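Local structure of cellulosomal scaffoldin adaptor protein B (Acetivibrio cellulolyticus, 4WI0) at residues Ile5-Asp10 against Ile20-Lys25; Gln36-Tyr41 against Val129-Val134; Gln47-Lys52 against Gly117-Gln122; Gly139-Thr144 against Tyr157-Pro162. The protein probably helps assemble cellulosomes, this piece being a cohesin domain, a module of the type that binds dockerins, here in complex with a chain of cellulosomal scaffoldin. All blocks are in the same frame, centred on the assembly; numbering follows the deposited sequence.

Contact 1: Ile5-Asp10 against Ile20-Lys25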
loop_
_atom_site.group_PDB
_atom_site.type_symbol
_atom_site.label_atom_id
_atom_site.label_comp_id
_atom_site.label_asym_id
_atom_site.label_seq_id
_atom_site.Cartn_x
_atom_site.Cartn_y
_atom_site.Cartn_z
ATOM N N ILE A 5 9.873 -5.711 14.541
ATOM C CA ILE A 5 8.733 -4.932 15.020
ATOM C C ILE A 5 8.175 -5.648 16.254
ATOM O O ILE A 5 8.147 -6.890 16.320
ATOM C CB ILE A 5 7.625 -4.740 13.954
ATOM C CG1 ILE A 5 6.489 -3.870 14.516
ATOM C CG2 ILE A 5 7.062 -6.073 13.481
ATOM C CD1 ILE A 5 5.584 -3.258 13.466
ATOM N N THR A 6 7.746 -4.857 17.232
ATOM C CA THR A 6 7.240 -5.388 18.482
ATOM C C THR A 6 6.276 -4.414 19.145
ATOM O O THR A 6 6.103 -3.277 18.700
ATOM C CB THR A 6 8.402 -5.706 19.457
ATOM O OG1 THR A 6 7.920 -6.502 20.544
ATOM C CG2 THR A 6 9.042 -4.442 20.004
ATOM N N MET A 7 5.666 -4.879 20.227
ATOM C CA MET A 7 4.823 -4.052 21.058
ATOM C C MET A 7 5.374 -4.093 22.471
ATOM O O MET A 7 5.683 -5.164 23.001
ATOM C CB MET A 7 3.386 -4.561 21.013
ATOM C CG MET A 7 2.385 -3.722 21.791
ATOM S SD MET A 7 0.788 -4.559 21.925
ATOM C CE MET A 7 0.242 -4.480 20.221
ATOM N N ASN A 8 5.496 -2.920 23.081
ATOM C CA ASN A 8 5.960 -2.811 24.460
ATOM C C ASN A 8 4.934 -2.121 25.340
ATOM O O ASN A 8 4.331 -1.138 24.925
ATOM C CB ASN A 8 7.263 -2.020 24.497
ATOM C CG ASN A 8 8.410 -2.775 23.865
ATOM O OD1 ASN A 8 8.991 -2.327 22.888
ATOM N ND2 ASN A 8 8.744 -3.922 24.430
ATOM N N PHE A 9 4.746 -2.637 26.552
ATOM C CA PHE A 9 3.842 -2.015 27.525
ATOM C C PHE A 9 4.619 -1.180 28.524
ATOM O O PHE A 9 5.701 -1.578 28.954
ATOM C CB PHE A 9 3.027 -3.066 28.278
ATOM C CG PHE A 9 2.251 -3.990 27.384
ATOM C CD1 PHE A 9 1.425 -3.489 26.398
ATOM C CD2 PHE A 9 2.327 -5.367 27.552
ATOM C CE1 PHE A 9 0.705 -4.333 25.575
ATOM C CE2 PHE A 9 1.603 -6.219 26.731
ATOM C CZ PHE A 9 0.794 -5.702 25.740
ATOM N N ASP A 10 4.070 -0.022 28.895
ATOM C CA ASP A 10 4.651 0.768 29.983
ATOM C C ASP A 10 4.542 0.039 31.323
ATOM O O ASP A 10 5.345 0.275 32.219
ATOM C CB ASP A 10 4.021 2.161 30.074
ATOM C CG ASP A 10 2.538 2.129 30.388
ATOM O OD1 ASP A 10 1.885 1.073 30.233
ATOM O OD2 ASP A 10 2.011 3.188 30.777
ATOM N N ILE A 20 -3.150 0.672 30.271
ATOM C CA ILE A 20 -1.831 0.279 29.809
ATOM C C ILE A 20 -1.575 0.940 28.451
ATOM O O ILE A 20 -2.392 0.809 27.536
ATOM C CB ILE A 20 -1.731 -1.249 29.646
ATOM C CG1 ILE A 20 -1.951 -1.934 31.002
ATOM C CG2 ILE A 20 -0.381 -1.631 29.042
ATOM C CD1 ILE A 20 -1.981 -3.448 30.947
ATOM N N LYS A 21 -0.453 1.644 28.324
ATOM C CA LYS A 21 -0.017 2.170 27.030
ATOM C C LYS A 21 0.790 1.114 26.274
ATOM O O LYS A 21 1.836 0.669 26.744
ATOM C CB LYS A 21 0.802 3.451 27.210
ATOM C CG LYS A 21 0.040 4.566 27.922
ATOM C CD LYS A 21 0.713 5.918 27.756
ATOM C CE LYS A 21 0.091 6.979 28.658
ATOM N NZ LYS A 21 0.332 8.355 28.137
ATOM N N ALA A 22 0.283 0.711 25.111
ATOM C CA ALA A 22 0.942 -0.262 24.241
ATOM C C ALA A 22 1.606 0.446 23.062
ATOM O O ALA A 22 0.917 1.015 22.206
ATOM C CB ALA A 22 -0.068 -1.277 23.740
ATOM N N THR A 23 2.938 0.433 23.043
ATOM C CA THR A 23 3.706 1.139 22.020
ATOM C C THR A 23 4.239 0.146 20.982
ATOM O O THR A 23 4.938 -0.815 21.325
ATOM C CB THR A 23 4.879 1.931 22.637
ATOM O OG1 THR A 23 4.379 2.938 23.527
ATOM C CG2 THR A 23 5.702 2.605 21.559
ATOM N N VAL A 24 3.879 0.382 19.722
ATOM C CA VAL A 24 4.443 -0.348 18.584
ATOM C C VAL A 24 5.786 0.297 18.229
ATOM O O VAL A 24 5.845 1.509 17.949
ATOM C CB VAL A 24 3.495 -0.321 17.365
ATOM C CG1 VAL A 24 4.073 -1.117 16.196
ATOM C CG2 VAL A 24 2.120 -0.865 17.740
ATOM N N LYS A 25 6.848 -0.514 18.240
ATOM C CA LYS A 25 8.206 -0.032 17.994
ATOM C C LYS A 25 8.908 -0.866 16.916
ATOM O O LYS A 25 8.682 -2.087 16.808
ATOM C CB LYS A 25 8.995 -0.062 19.309
ATOM C CG LYS A 25 10.343 0.642 19.281
ATOM C CD LYS A 25 11.502 -0.314 19.507
ATOM C CE LYS A 25 12.814 0.447 19.630
ATOM N NZ LYS A 25 13.800 -0.269 20.488
HETATM O O HOH W 1 4.112 1.837 26.000
#
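Phe9 lies against Ile20 and Ala22 where strands 4-9 and 19-27 pair as an antiparallel beta hairpin in one sheet of the cohesin beta sandwich; the short strand axes run 157° apart. Backbone bonds set the register: Thr6 and Lys25 form one hydrogen-bonded pair and Asn8 and Thr23 the next, each bonding in both directions, with Asn8 N 2.8 Å from Thr23 O. Met7, Phe9, Ala22 and Val24 therefore share the inner face of this sheet, and Met7 SD settles on Ala22 CB at 3.8 Å. Followed outward, the Phe9 side chain first meets Ile20, with CB 3.8 Å from Ile20 CG2. Its CG is turned beside the backbone N (chi1 -55°), which carries the ring along the partner strand. CD1 stays close to that methyl, at 3.7 Å from Ile20 CG2, and CE1 comes 3.6 Å from Ala22 CB, a methyl that sits in the ring plane at the edge. Pro162 and Ile165 add to the packing round the ring. On the other face, a water donates to both Asn8 O and Lys21 O and is also bonded to Thr23 OG1, so it spans both strands. Beyond Phe9 the pairing goes over to a side chain. Asp10 N still bonds Lys21 O in the carbonyl plane, but the return bond runs from Lys21 N to Asp10 OD1 over 3.1 Å, the donor standing 51° out of the carboxylate plane.

Contact 2: Gln36-Tyr41 against Val129-Val134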
loop_
_atom_site.group_PDB
_atom_site.type_symbol
_atom_site.label_atom_id
_atom_site.label_comp_id
_atom_site.label_asym_id
_atom_site.label_seq_id
_atom_site.Cartn_x
_atom_site.Cartn_y
_atom_site.Cartn_z
ATOM N N GLN A 36 1.651 -1.272 8.562
ATOM C CA GLN A 36 0.265 -1.650 8.809
ATOM C C GLN A 36 0.341 -2.878 9.717
ATOM O O GLN A 36 1.128 -3.799 9.452
ATOM C CB GLN A 36 -0.483 -2.007 7.513
ATOM C CG GLN A 36 -1.936 -2.408 7.737
ATOM C CD GLN A 36 -2.733 -2.606 6.458
ATOM O OE1 GLN A 36 -2.180 -2.652 5.355
ATOM N NE2 GLN A 36 -4.042 -2.750 6.605
ATOM N N VAL A 37 -0.445 -2.875 10.793
ATOM C CA VAL A 37 -0.455 -4.007 11.719
ATOM C C VAL A 37 -1.874 -4.363 12.128
ATOM O O VAL A 37 -2.758 -3.502 12.237
ATOM C CB VAL A 37 0.393 -3.745 12.984
ATOM C CG1 VAL A 37 1.871 -3.682 12.634
ATOM C CG2 VAL A 37 -0.042 -2.465 13.685
ATOM N N ASN A 38 -2.077 -5.656 12.334
ATOM C CA ASN A 38 -3.353 -6.197 12.727
ATOM C C ASN A 38 -3.173 -6.830 14.089
ATOM O O ASN A 38 -2.347 -7.730 14.243
ATOM C CB ASN A 38 -3.802 -7.243 11.715
ATOM C CG ASN A 38 -5.273 -7.558 11.828
ATOM O OD1 ASN A 38 -6.114 -6.715 11.543
ATOM N ND2 ASN A 38 -5.595 -8.780 12.250
ATOM N N ILE A 39 -3.940 -6.348 15.068
ATOM C CA ILE A 39 -3.756 -6.714 16.472
ATOM C C ILE A 39 -5.007 -7.373 17.038
ATOM O O ILE A 39 -6.122 -6.881 16.842
ATOM C CB ILE A 39 -3.419 -5.465 17.320
ATOM C CG1 ILE A 39 -2.069 -4.884 16.891
ATOM C CG2 ILE A 39 -3.381 -5.799 18.813
ATOM C CD1 ILE A 39 -1.821 -3.494 17.411
ATOM N N LYS A 40 -4.814 -8.466 17.771
ATOM C CA LYS A 40 -5.917 -9.163 18.422
ATOM C C LYS A 40 -5.779 -9.064 19.932
ATOM O O LYS A 40 -4.725 -9.385 20.486
ATOM C CB LYS A 40 -5.935 -10.641 18.015
ATOM C CG LYS A 40 -7.089 -11.444 18.606
ATOM C CD LYS A 40 -8.402 -11.235 17.859
ATOM C CE LYS A 40 -9.494 -12.165 18.379
ATOM N NZ LYS A 40 -10.043 -11.662 19.671
ATOM N N TYR A 41 -6.862 -8.650 20.587
ATOM C CA TYR A 41 -6.972 -8.631 22.049
ATOM C C TYR A 41 -8.331 -9.199 22.481
ATOM O O TYR A 41 -9.212 -9.411 21.651
ATOM C CB TYR A 41 -6.816 -7.208 22.583
ATOM C CG TYR A 41 -7.907 -6.251 22.140
ATOM C CD1 TYR A 41 -7.906 -5.704 20.863
ATOM C CD2 TYR A 41 -8.934 -5.881 23.010
ATOM C CE1 TYR A 41 -8.897 -4.822 20.462
ATOM C CE2 TYR A 41 -9.931 -4.997 22.616
ATOM C CZ TYR A 41 -9.910 -4.473 21.343
ATOM O OH TYR A 41 -10.898 -3.603 20.941
ATOM N N VAL A 129 -1.722 -9.999 20.769
ATOM C CA VAL A 129 -0.795 -10.366 19.691
ATOM C C VAL A 129 -1.059 -9.650 18.369
ATOM O O VAL A 129 -2.192 -9.295 18.050
ATOM C CB VAL A 129 -0.792 -11.889 19.397
ATOM C CG1 VAL A 129 -0.229 -12.657 20.577
ATOM C CG2 VAL A 129 -2.181 -12.403 19.021
ATOM N N PHE A 130 0.010 -9.465 17.602
ATOM C CA PHE A 130 -0.099 -9.249 16.164
ATOM C C PHE A 130 -0.675 -10.510 15.531
ATOM O O PHE A 130 -0.199 -11.613 15.814
ATOM C CB PHE A 130 1.273 -8.960 15.558
ATOM C CG PHE A 130 1.925 -7.703 16.077
ATOM C CD1 PHE A 130 1.500 -6.461 15.641
ATOM C CD2 PHE A 130 2.968 -7.769 16.995
ATOM C CE1 PHE A 130 2.102 -5.294 16.109
ATOM C CE2 PHE A 130 3.580 -6.618 17.467
ATOM C CZ PHE A 130 3.145 -5.373 17.024
ATOM N N GLU A 131 -1.676 -10.359 14.664
ATOM C CA GLU A 131 -2.390 -11.512 14.118
ATOM C C GLU A 131 -2.706 -11.392 12.634
ATOM O O GLU A 131 -3.180 -10.355 12.186
ATOM C CB GLU A 131 -3.689 -11.720 14.904
ATOM C CG GLU A 131 -4.667 -12.689 14.262
ATOM C CD GLU A 131 -5.750 -13.126 15.210
ATOM O OE1 GLU A 131 -5.476 -14.008 16.040
ATOM O OE2 GLU A 131 -6.873 -12.595 15.113
ATOM N N HIS A 132 -2.462 -12.473 11.892
ATOM C CA HIS A 132 -2.825 -12.577 10.475
ATOM C C HIS A 132 -4.248 -12.078 10.179
ATOM O O HIS A 132 -5.181 -12.335 10.936
ATOM C CB HIS A 132 -2.683 -14.034 9.985
ATOM C CG HIS A 132 -3.154 -14.250 8.574
ATOM N ND1 HIS A 132 -2.385 -13.936 7.473
ATOM C CD2 HIS A 132 -4.321 -14.740 8.088
ATOM C CE1 HIS A 132 -3.055 -14.224 6.370
ATOM N NE2 HIS A 132 -4.233 -14.716 6.716
ATOM N N SER A 133 -4.391 -11.353 9.073
ATOM C CA SER A 133 -5.688 -10.950 8.561
ATOM C C SER A 133 -5.756 -11.231 7.063
ATOM O O SER A 133 -4.783 -11.009 6.342
ATOM C CB SER A 133 -5.922 -9.462 8.820
ATOM O OG SER A 133 -7.074 -9.004 8.140
ATOM N N VAL A 134 -6.915 -11.700 6.605
ATOM C CA VAL A 134 -7.165 -11.907 5.180
ATOM C C VAL A 134 -7.117 -10.591 4.402
ATOM O O VAL A 134 -6.935 -10.595 3.194
ATOM C CB VAL A 134 -8.531 -12.588 4.904
ATOM C CG1 VAL A 134 -8.583 -13.974 5.530
ATOM C CG2 VAL A 134 -9.694 -11.716 5.383
HETATM O O HOH W 2 -7.204 -11.063 12.361
#
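Lys40 pairs with Val129, and Asn38 bonds Glu131, joining strand 129-130 to strand 32-40 within the antiparallel sheet of the cohesin beta sandwich. Lys40 and Val129 make a doubly bonded pair, with Lys40 N 2.8 Å from Val129 O. Two residues further along, past the non-hydrogen-bonded pair of Ile39 and Phe130, Glu131 N donates to Asn38 O over 2.7 Å. The expected return bond is missing, because Asn38 N, on this same edge, is bonded instead to Gly142 O. A side-chain bond replaces it: Asn38 CG stands opposite its own backbone N (chi1 -163°), and ND2 reaches Glu131 O at 2.9 Å. That oxygen lies close to the amide plane of Asn38, whereas ND2 stands 36° above the carbonyl plane of Glu131. Asn90 ND2 supplies a proton to Asn38 OD1. Apolar contacts belong to Phe130, whose CE1 is 3.8 Å from Val37 CG1, while Ile39 runs beside the ring in the same direction. Met7 and Thr143 also touch Phe130. Among the charged groups, the carbon chain of Lys40 lies alongside the Glu131 carboxylate, Lys40 CD 3.4 Å from Glu131 OE2. Their charged ends do not meet, since Lys40 NZ turns to Tyr41 O and Glu86 O. A water donates to Glu131 OE2 and His132 O and accepts a weak bond from Asn38 ND2. This chemistry implies that the Asn38 amide has a defined rotation, its oxygen and nitrogen serving distinct partners, and that it carries the pairing on where the second segment leaves the sheet.

Contact 3: Gln47-Lys52 against Gly117-Gln122; sequences QAVNPK and GFKALQ
Gln47 and Lys119 run alongside each other out of the sheet, on one face of the antiparallel pairing between strands 46-49 and 111-120, part of a sheet of the cohesin beta sandwich. Both carry CG opposite the backbone N (chi1 177° for Gln47), which sends the two chains outward in company. Gln47 OE1 comes 3.8 Å from Lys119 CD, and their polar ends share a water, which donates to OE1 and accepts from Lys119 NZ. At the root of the same glutamine, Leu121 approaches from the end of the other segment, its CD2 3.8 Å from Gln47 CB. Val49 projects from that same face, next to Gly117, with CG2 3.8 Å from Gly117 C. Ala48 and Phe118 point to the opposite face, into the sandwich. Their contact is loose, 4.3 Å between Ala48 CB and Phe118 CE1, and the ring of Tyr41 meets Phe118 with the planes at about 55°. The backbone holds the register through two hydrogen-bonded pairs, Gln47 with Lys119 and Val49 with Gly117. After Val49 the first segment turns back over Gly117, where the absence of a side chain lets the Pro51 ring approach, CB standing 3.8 Å from Gly117 N. The turn itself is an Asx turn, Asn50 OD1 accepting from Lys52 N. At this closing end Gly117 N reaches Val49 O over 2.8 Å, nearly along the C=O axis, although the N-H is bent to 130°.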
loop_
_atom_site.group_PDB
_atom_site.type_symbol
_atom_site.label_atom_id
_atom_site.label_comp_id
_atom_site.label_asym_id
_atom_site.label_seq_id
_atom_site.Cartn_x
_atom_site.Cartn_y
_atom_site.Cartn_z
ATOM N N GLN A 47 -10.259 -3.029 26.957
ATOM C CA GLN A 47 -10.981 -2.080 26.116
ATOM C C GLN A 47 -9.974 -1.161 25.442
ATOM O O GLN A 47 -9.212 -0.468 26.123
ATOM C CB GLN A 47 -11.936 -1.235 26.966
ATOM C CG GLN A 47 -12.674 -0.156 26.181
ATOM C CD GLN A 47 -13.383 0.861 27.061
ATOM O OE1 GLN A 47 -12.817 1.372 28.026
ATOM N NE2 GLN A 47 -14.619 1.177 26.717
ATOM N N ALA A 48 -9.986 -1.138 24.108
ATOM C CA ALA A 48 -9.105 -0.263 23.359
ATOM C C ALA A 48 -9.539 1.192 23.558
ATOM O O ALA A 48 -10.705 1.535 23.323
ATOM C CB ALA A 48 -9.118 -0.633 21.885
ATOM N N VAL A 49 -8.600 2.025 24.008
ATOM C CA VAL A 49 -8.858 3.448 24.265
ATOM C C VAL A 49 -7.688 4.309 23.810
ATOM O O VAL A 49 -6.571 3.822 23.659
ATOM C CB VAL A 49 -9.089 3.732 25.766
ATOM C CG1 VAL A 49 -10.265 2.926 26.298
ATOM C CG2 VAL A 49 -7.829 3.448 26.585
ATOM N N ASN A 50 -7.950 5.598 23.606
ATOM C CA ASN A 50 -6.885 6.557 23.391
ATOM C C ASN A 50 -5.952 6.551 24.607
ATOM O O ASN A 50 -6.423 6.658 25.742
ATOM C CB ASN A 50 -7.464 7.957 23.181
ATOM C CG ASN A 50 -6.395 8.990 22.862
ATOM O OD1 ASN A 50 -5.647 9.411 23.742
ATOM N ND2 ASN A 50 -6.313 9.395 21.600
ATOM N N PRO A 51 -4.627 6.427 24.379
ATOM C CA PRO A 51 -3.687 6.226 25.500
ATOM C C PRO A 51 -3.513 7.441 26.412
ATOM O O PRO A 51 -3.109 7.278 27.563
ATOM C CB PRO A 51 -2.367 5.868 24.804
ATOM C CG PRO A 51 -2.491 6.428 23.425
ATOM C CD PRO A 51 -3.945 6.400 23.069
ATOM N N LYS A 52 -3.813 8.638 25.909
ATOM C CA LYS A 52 -3.725 9.860 26.712
ATOM C C LYS A 52 -5.036 10.232 27.402
ATOM O O LYS A 52 -5.013 10.678 28.542
ATOM C CB LYS A 52 -3.270 11.046 25.856
ATOM C CG LYS A 52 -1.824 10.953 25.389
ATOM C CD LYS A 52 -1.249 12.314 25.005
ATOM C CE LYS A 52 -0.981 13.223 26.195
ATOM N NZ LYS A 52 0.021 12.651 27.142
ATOM N N GLY A 117 -4.022 2.588 23.672
ATOM C CA GLY A 117 -4.269 2.336 25.092
ATOM C C GLY A 117 -5.148 1.117 25.281
ATOM O O GLY A 117 -6.000 0.838 24.446
ATOM N N PHE A 118 -4.930 0.388 26.374
ATOM C CA PHE A 118 -5.812 -0.701 26.791
ATOM C C PHE A 118 -6.253 -0.510 28.245
ATOM O O PHE A 118 -5.426 -0.555 29.158
ATOM C CB PHE A 118 -5.094 -2.042 26.651
ATOM C CG PHE A 118 -4.931 -2.502 25.230
ATOM C CD1 PHE A 118 -6.042 -2.801 24.455
ATOM C CD2 PHE A 118 -3.667 -2.667 24.678
ATOM C CE1 PHE A 118 -5.899 -3.236 23.149
ATOM C CE2 PHE A 118 -3.518 -3.108 23.367
ATOM C CZ PHE A 118 -4.636 -3.394 22.606
ATOM N N LYS A 119 -7.550 -0.301 28.458
ATOM C CA LYS A 119 -8.093 -0.155 29.805
ATOM C C LYS A 119 -8.570 -1.512 30.314
ATOM O O LYS A 119 -9.258 -2.243 29.600
ATOM C CB LYS A 119 -9.247 0.846 29.811
ATOM C CG LYS A 119 -9.731 1.234 31.205
ATOM C CD LYS A 119 -10.891 2.217 31.154
ATOM C CE LYS A 119 -10.453 3.557 30.599
ATOM N NZ LYS A 119 -11.461 4.641 30.802
ATOM N N ALA A 120 -8.194 -1.858 31.543
ATOM C CA ALA A 120 -8.601 -3.139 32.115
ATOM C C ALA A 120 -10.074 -3.077 32.505
ATOM O O ALA A 120 -10.474 -2.243 33.317
ATOM C CB ALA A 120 -7.745 -3.480 33.325
ATOM N N LEU A 121 -10.877 -3.948 31.903
ATOM C CA LEU A 121 -12.268 -4.138 32.301
ATOM C C LEU A 121 -12.335 -5.175 33.428
ATOM O O LEU A 121 -13.153 -5.058 34.336
ATOM C CB LEU A 121 -13.097 -4.616 31.110
ATOM C CG LEU A 121 -13.024 -3.745 29.858
ATOM C CD1 LEU A 121 -13.657 -4.451 28.668
ATOM C CD2 LEU A 121 -13.675 -2.390 30.110
ATOM N N GLN A 122 -11.478 -6.191 33.337
ATOM C CA GLN A 122 -11.287 -7.178 34.401
ATOM C C GLN A 122 -9.801 -7.294 34.731
ATOM O O GLN A 122 -8.952 -7.140 33.846
ATOM C CB GLN A 122 -11.771 -8.553 33.948
ATOM C CG GLN A 122 -13.231 -8.664 33.552
ATOM C CD GLN A 122 -13.569 -10.077 33.099
ATOM O OE1 GLN A 122 -13.622 -11.007 33.915
ATOM N NE2 GLN A 122 -13.792 -10.250 31.795
HETATM O O HOH W 3 -13.073 4.322 28.472
#

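Contact 4: Gly139-Thr144 against Tyr157-Pro162; sequences GIIGTT and YSVIQP
Tyr157 reaches Ile140 and Thr143 with the end of its ring, the first of three side chains by which 157-162 meets 139-144, a tight beta turn close to type I' with Gly142 at its second corner. Its chi1 of 71° places CG between the backbone N and carbonyl carbon, swinging the phenol toward the turn. Tyr157 OH stands 3.0 Å from Thr143 OG1, which lies at the ring edge in its plane; a hydrogen bond is plausible here, though its proton is not settled. Ile140 comes from the opposite direction, CD1 being 3.9 Å from Tyr157 CE1. Thr143 OG1 has its own acceptor, donating to Ile140 O over 2.7 Å on a lone pair, and so braces the turn. Val159 comes next, meeting Thr143 tip to tip; Val159 CG2 is 3.4 Å from Ile140 O and 4.1 Å from Ile140 CG2, while its CG1 faces Ile141. Last, Gln161 bends at chi2 (-74°) and brings NE2 3.5 Å from Ile141 CG2, while its OE1 accepts from Phe130 N. The backbones stay apart, the nearest CA atoms, those of Ile141 and Val159, being 6.8 Å from each other. Side chains thus span two sheets: strand 158-160 runs parallel to strand 4-9 in one, and strand 143-147 is antiparallel to strand 32-40 in the other, with Ile5, Val37 and Phe130 packed between them.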
loop_
_atom_site.group_PDB
_atom_site.type_symbol
_atom_site.label_atom_id
_atom_site.label_comp_id
_atom_site.label_asym_id
_atom_site.label_seq_id
_atom_site.Cartn_x
_atom_site.Cartn_y
_atom_site.Cartn_z
ATOM N N GLY A 139 1.000 -10.398 4.725
ATOM C CA GLY A 139 1.411 -10.003 6.071
ATOM C C GLY A 139 2.351 -11.003 6.721
ATOM O O GLY A 139 2.224 -12.215 6.514
ATOM N N ILE A 140 3.311 -10.489 7.489
ATOM C CA ILE A 140 4.229 -11.331 8.259
ATOM C C ILE A 140 3.745 -11.272 9.709
ATOM O O ILE A 140 3.901 -10.244 10.390
ATOM C CB ILE A 140 5.697 -10.860 8.102
ATOM C CG1 ILE A 140 6.145 -11.030 6.645
ATOM C CG2 ILE A 140 6.627 -11.654 9.011
ATOM C CD1 ILE A 140 7.472 -10.380 6.311
ATOM N N ILE A 141 3.123 -12.367 10.151
ATOM C CA ILE A 141 2.368 -12.422 11.415
ATOM C C ILE A 141 1.563 -11.128 11.655
ATOM O O ILE A 141 1.671 -10.498 12.700
ATOM C CB ILE A 141 3.282 -12.767 12.622
ATOM C CG1 ILE A 141 4.178 -13.963 12.280
ATOM C CG2 ILE A 141 2.449 -13.090 13.864
ATOM C CD1 ILE A 141 5.042 -14.453 13.425
ATOM N N GLY A 142 0.761 -10.745 10.663
ATOM C CA GLY A 142 -0.131 -9.595 10.780
ATOM C C GLY A 142 0.532 -8.235 10.650
ATOM O O GLY A 142 -0.032 -7.229 11.088
ATOM N N THR A 143 1.716 -8.200 10.039
ATOM C CA THR A 143 2.456 -6.947 9.818
ATOM C C THR A 143 2.935 -6.812 8.368
ATOM O O THR A 143 3.320 -7.795 7.722
ATOM C CB THR A 143 3.670 -6.796 10.778
ATOM O OG1 THR A 143 4.746 -7.639 10.354
ATOM C CG2 THR A 143 3.295 -7.149 12.220
ATOM N N THR A 144 2.883 -5.582 7.854
ATOM C CA THR A 144 3.478 -5.243 6.567
ATOM C C THR A 144 4.216 -3.912 6.741
ATOM O O THR A 144 3.618 -2.913 7.129
ATOM C CB THR A 144 2.430 -5.145 5.434
ATOM O OG1 THR A 144 1.488 -4.103 5.719
ATOM C CG2 THR A 144 1.671 -6.438 5.279
ATOM N N TYR A 157 13.100 -9.250 9.012
ATOM C CA TYR A 157 12.746 -8.755 10.346
ATOM C C TYR A 157 11.915 -9.757 11.153
ATOM O O TYR A 157 11.214 -10.589 10.584
ATOM C CB TYR A 157 12.042 -7.399 10.260
ATOM C CG TYR A 157 10.630 -7.398 9.703
ATOM C CD1 TYR A 157 10.394 -7.255 8.332
ATOM C CD2 TYR A 157 9.527 -7.479 10.550
ATOM C CE1 TYR A 157 9.104 -7.230 7.824
ATOM C CE2 TYR A 157 8.232 -7.453 10.051
ATOM C CZ TYR A 157 8.025 -7.333 8.689
ATOM O OH TYR A 157 6.738 -7.311 8.197
ATOM N N SER A 158 12.028 -9.673 12.479
ATOM C CA SER A 158 11.247 -10.500 13.405
ATOM C C SER A 158 10.009 -9.753 13.887
ATOM O O SER A 158 10.026 -8.524 14.014
ATOM C CB SER A 158 12.077 -10.879 14.641
ATOM O OG SER A 158 13.052 -11.852 14.340
ATOM N N VAL A 159 8.938 -10.503 14.153
ATOM C CA VAL A 159 7.761 -9.973 14.836
ATOM C C VAL A 159 7.806 -10.511 16.258
ATOM O O VAL A 159 7.648 -11.708 16.477
ATOM C CB VAL A 159 6.439 -10.368 14.140
ATOM C CG1 VAL A 159 5.237 -9.841 14.927
ATOM C CG2 VAL A 159 6.418 -9.832 12.711
ATOM N N ILE A 160 8.058 -9.621 17.214
ATOM C CA ILE A 160 8.221 -9.999 18.609
ATOM C C ILE A 160 6.944 -9.650 19.356
ATOM O O ILE A 160 6.625 -8.479 19.544
ATOM C CB ILE A 160 9.451 -9.306 19.247
ATOM C CG1 ILE A 160 10.728 -9.699 18.487
ATOM C CG2 ILE A 160 9.595 -9.671 20.723
ATOM C CD1 ILE A 160 11.981 -8.977 18.940
ATOM N N GLN A 161 6.222 -10.687 19.780
ATOM C CA GLN A 161 4.961 -10.519 20.484
ATOM C C GLN A 161 5.234 -10.027 21.909
ATOM O O GLN A 161 6.246 -10.379 22.506
ATOM C CB GLN A 161 4.199 -11.851 20.550
ATOM C CG GLN A 161 3.910 -12.524 19.215
ATOM C CD GLN A 161 2.810 -11.840 18.419
ATOM O OE1 GLN A 161 2.324 -10.777 18.791
ATOM N NE2 GLN A 161 2.412 -12.462 17.319
ATOM N N PRO A 162 4.318 -9.230 22.471
ATOM C CA PRO A 162 4.511 -8.726 23.838
ATOM C C PRO A 162 4.298 -9.777 24.921
ATOM O O PRO A 162 3.777 -10.851 24.650
ATOM C CB PRO A 162 3.454 -7.616 23.951
ATOM C CG PRO A 162 2.383 -8.019 22.998
ATOM C CD PRO A 162 3.071 -8.735 21.865
#

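From the N terminus, contact 1 closes first, folding 5-10 back on 20-25 as a hairpin. Segment 36-41 then opens contact 2, whose partner 129-134 comes 88 residues later; contact 3 opens and closes wholly within that interval. Contact 4 follows in series, and no two contacts cross. Contacts 1 and 3 share a sheet, joined where Ile20 N meets Phe118 O. Contact 2 belongs to the opposing sheet, yet Met7 CE packs on Ile39 CD1 and Tyr41 OH on Ala48 CB, drawing the layers together. Contact 4 bridges both, with strand 158-160 beside strand 4-9 and strand 143-147 beside strand 32-40. Contacts 3 and 4 lie farthest apart, centres about 22 Å.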